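Deoxyhypusine hydroxylase (Homo sapiens, PDB 4D50) hydroxylates the deoxyhypusine residue of translation factor eIF-5A with a diiron centre, completing the modification of a critical lysine to hypusine. Local coordinates at residues Glu168-Glu173 / Arg182-Leu187. Sequence-based numbering, arbitrary orientation.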
loop_
_atom_site.group_PDB
_atom_site.type_symbol
_atom_site.label_atom_id
_atom_site.label_comp_id
_atom_site.label_asym_id
_atom_site.label_seq_id
_atom_site.Cartn_x
_atom_site.Cartn_y
_atom_site.Cartn_z
ATOM N N GLU A 168 9.908 17.752 11.775
ATOM C CA GLU A 168 8.937 18.565 12.498
ATOM C C GLU A 168 7.581 18.571 11.876
ATOM O O GLU A 168 6.551 18.478 12.574
ATOM C CB GLU A 168 9.451 20.009 12.649
ATOM C CG GLU A 168 10.613 20.136 13.601
ATOM C CD GLU A 168 10.976 21.605 13.848
ATOM O OE1 GLU A 168 10.311 22.500 13.243
ATOM O OE2 GLU A 168 11.971 21.867 14.590
ATOM N N ALA A 169 7.567 18.677 10.556
ATOM C CA ALA A 169 6.327 18.707 9.793
ATOM C C ALA A 169 5.571 17.398 9.932
ATOM O O ALA A 169 4.390 17.376 10.216
ATOM C CB ALA A 169 6.612 18.988 8.339
ATOM N N LEU A 170 6.301 16.307 9.790
ATOM C CA LEU A 170 5.715 14.936 9.922
ATOM C C LEU A 170 4.955 14.678 11.231
ATOM O O LEU A 170 3.875 14.069 11.216
ATOM C CB LEU A 170 6.865 13.881 9.767
ATOM C CG LEU A 170 6.500 12.416 9.939
ATOM C CD1 LEU A 170 5.817 11.950 8.675
ATOM C CD2 LEU A 170 7.650 11.490 10.355
ATOM N N LEU A 171 5.579 15.103 12.349
ATOM C CA LEU A 171 5.113 14.893 13.723
ATOM C C LEU A 171 4.181 15.983 14.264
ATOM O O LEU A 171 3.718 15.843 15.397
ATOM C CB LEU A 171 6.279 14.732 14.655
ATOM C CG LEU A 171 7.347 13.716 14.237
ATOM C CD1 LEU A 171 8.472 13.747 15.259
ATOM C CD2 LEU A 171 6.778 12.299 14.148
ATOM N N ASP A 172 3.890 17.001 13.450
ATOM C CA ASP A 172 2.970 18.073 13.826
ATOM C C ASP A 172 1.495 17.684 13.666
ATOM O O ASP A 172 0.922 17.637 12.551
ATOM C CB ASP A 172 3.320 19.354 13.068
ATOM C CG ASP A 172 2.610 20.584 13.623
ATOM O OD1 ASP A 172 1.779 20.427 14.549
ATOM O OD2 ASP A 172 2.957 21.698 13.117
ATOM N N GLU A 173 0.838 17.416 14.774
ATOM C CA GLU A 173 -0.587 16.962 14.701
ATOM C C GLU A 173 -1.581 18.083 14.282
ATOM O O GLU A 173 -2.718 17.789 13.910
ATOM C CB GLU A 173 -1.015 16.386 16.036
ATOM C CG GLU A 173 -0.198 15.192 16.536
ATOM C CD GLU A 173 -0.570 13.821 15.973
ATOM O OE1 GLU A 173 -1.558 13.664 15.231
ATOM O OE2 GLU A 173 0.123 12.860 16.373
ATOM N N ARG A 182 3.290 14.689 2.733
ATOM C CA ARG A 182 4.337 15.174 1.826
ATOM C C ARG A 182 5.743 15.124 2.496
ATOM O O ARG A 182 6.746 14.832 1.863
ATOM C CB ARG A 182 3.982 16.649 1.402
ATOM C CG ARG A 182 2.792 16.730 0.498
ATOM C CD ARG A 182 2.746 18.015 -0.332
ATOM N NE ARG A 182 3.914 18.174 -1.172
ATOM C CZ ARG A 182 4.176 19.299 -1.837
ATOM N NH1 ARG A 182 3.348 20.339 -1.718
ATOM N NH2 ARG A 182 5.282 19.400 -2.531
ATOM N N ALA A 183 5.778 15.403 3.786
ATOM C CA ALA A 183 7.018 15.463 4.561
ATOM C C ALA A 183 7.490 14.009 4.747
ATOM O O ALA A 183 8.663 13.743 4.653
ATOM C CB ALA A 183 6.735 16.081 5.897
ATOM N N MET A 184 6.556 13.107 4.829
ATOM C CA MET A 184 6.823 11.660 5.002
ATOM C C MET A 184 7.536 11.133 3.724
ATOM O O MET A 184 8.568 10.462 3.808
ATOM C CB MET A 184 5.540 10.843 5.232
ATOM C CG MET A 184 5.794 9.435 5.740
ATOM S SD MET A 184 4.222 8.490 5.632
ATOM C CE MET A 184 3.202 9.301 6.808
ATOM N N PHE A 185 7.014 11.455 2.538
ATOM C CA PHE A 185 7.645 11.019 1.309
ATOM C C PHE A 185 8.930 11.715 1.070
ATOM O O PHE A 185 9.877 11.080 0.554
ATOM C CB PHE A 185 6.683 11.093 0.105
ATOM C CG PHE A 185 5.595 10.114 0.234
ATOM C CD1 PHE A 185 5.870 8.752 0.143
ATOM C CD2 PHE A 185 4.311 10.530 0.536
ATOM C CE1 PHE A 185 4.881 7.812 0.362
ATOM C CE2 PHE A 185 3.353 9.561 0.828
ATOM C CZ PHE A 185 3.682 8.236 0.786
ATOM N N ALA A 186 9.056 13.002 1.464
ATOM C CA ALA A 186 10.378 13.666 1.384
ATOM C C ALA A 186 11.435 13.039 2.287
ATOM O O ALA A 186 12.584 12.941 1.898
ATOM C CB ALA A 186 10.261 15.143 1.720
ATOM N N LEU A 187 11.016 12.518 3.396
ATOM C CA LEU A 187 11.937 11.833 4.384
ATOM C C LEU A 187 12.442 10.562 3.774
ATOM O O LEU A 187 13.601 10.294 3.819
ATOM C CB LEU A 187 11.250 11.625 5.703
ATOM C CG LEU A 187 11.228 12.861 6.602
ATOM C CD1 LEU A 187 10.165 12.735 7.673
ATOM C CD2 LEU A 187 12.573 13.145 7.173
#
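The side chains of Leu-170, Ala-183, Met-184 and Leu-187 meet through aliphatic carbons, and no ring or other flat side-chain group takes part. The one aromatic ring of the two segments, Phe-185, is turned off this surface and packs on Glu-213 and Val-217 of helix 208-221 and on the loop at Asp-153 and Pro-154. Leu-170 carries the largest share of the contact, its two methyls going to different neighbours. With CG anti to the backbone N (chi1 177°), CD1 is laid over the start of the Met-184 side chain, 3.6 Å from CB of Met-184 and 3.9 Å from its CG. The Met-184 chain runs extended from the helix and then bends at its last torsion (chi3 -66°), which leaves CE of Met-184 4.2 Å from the same CD1 of Leu-170. The other methyl, CD2 of Leu-170, sits 3.9 Å from CD1 of Leu-187, and that Leu-187 methyl also lies 4.1 Å from CB of Leu-170. The backbones come closest at Leu-170 and the small Ala-183, whose CB is 3.9 Å from the backbone N of Leu-170. CB of Ala-169 meets CB of Ala-183 at 3.8 Å. No hydrogen bond crosses. The contact packs the C-terminal part of helix 163-171 against the next helix, 177-190, whose residues 182-187 belong to the third HEAT-like repeat (179-205). Leu-187 also touches Val-163 and Leu-166, earlier in helix 163-171, while Leu-187 and Met-184 both reach Leu-199 of helix 193-201, and Met-184 also packs on Val-214 of helix 208-221, the helix that supplies the iron ligand His-212.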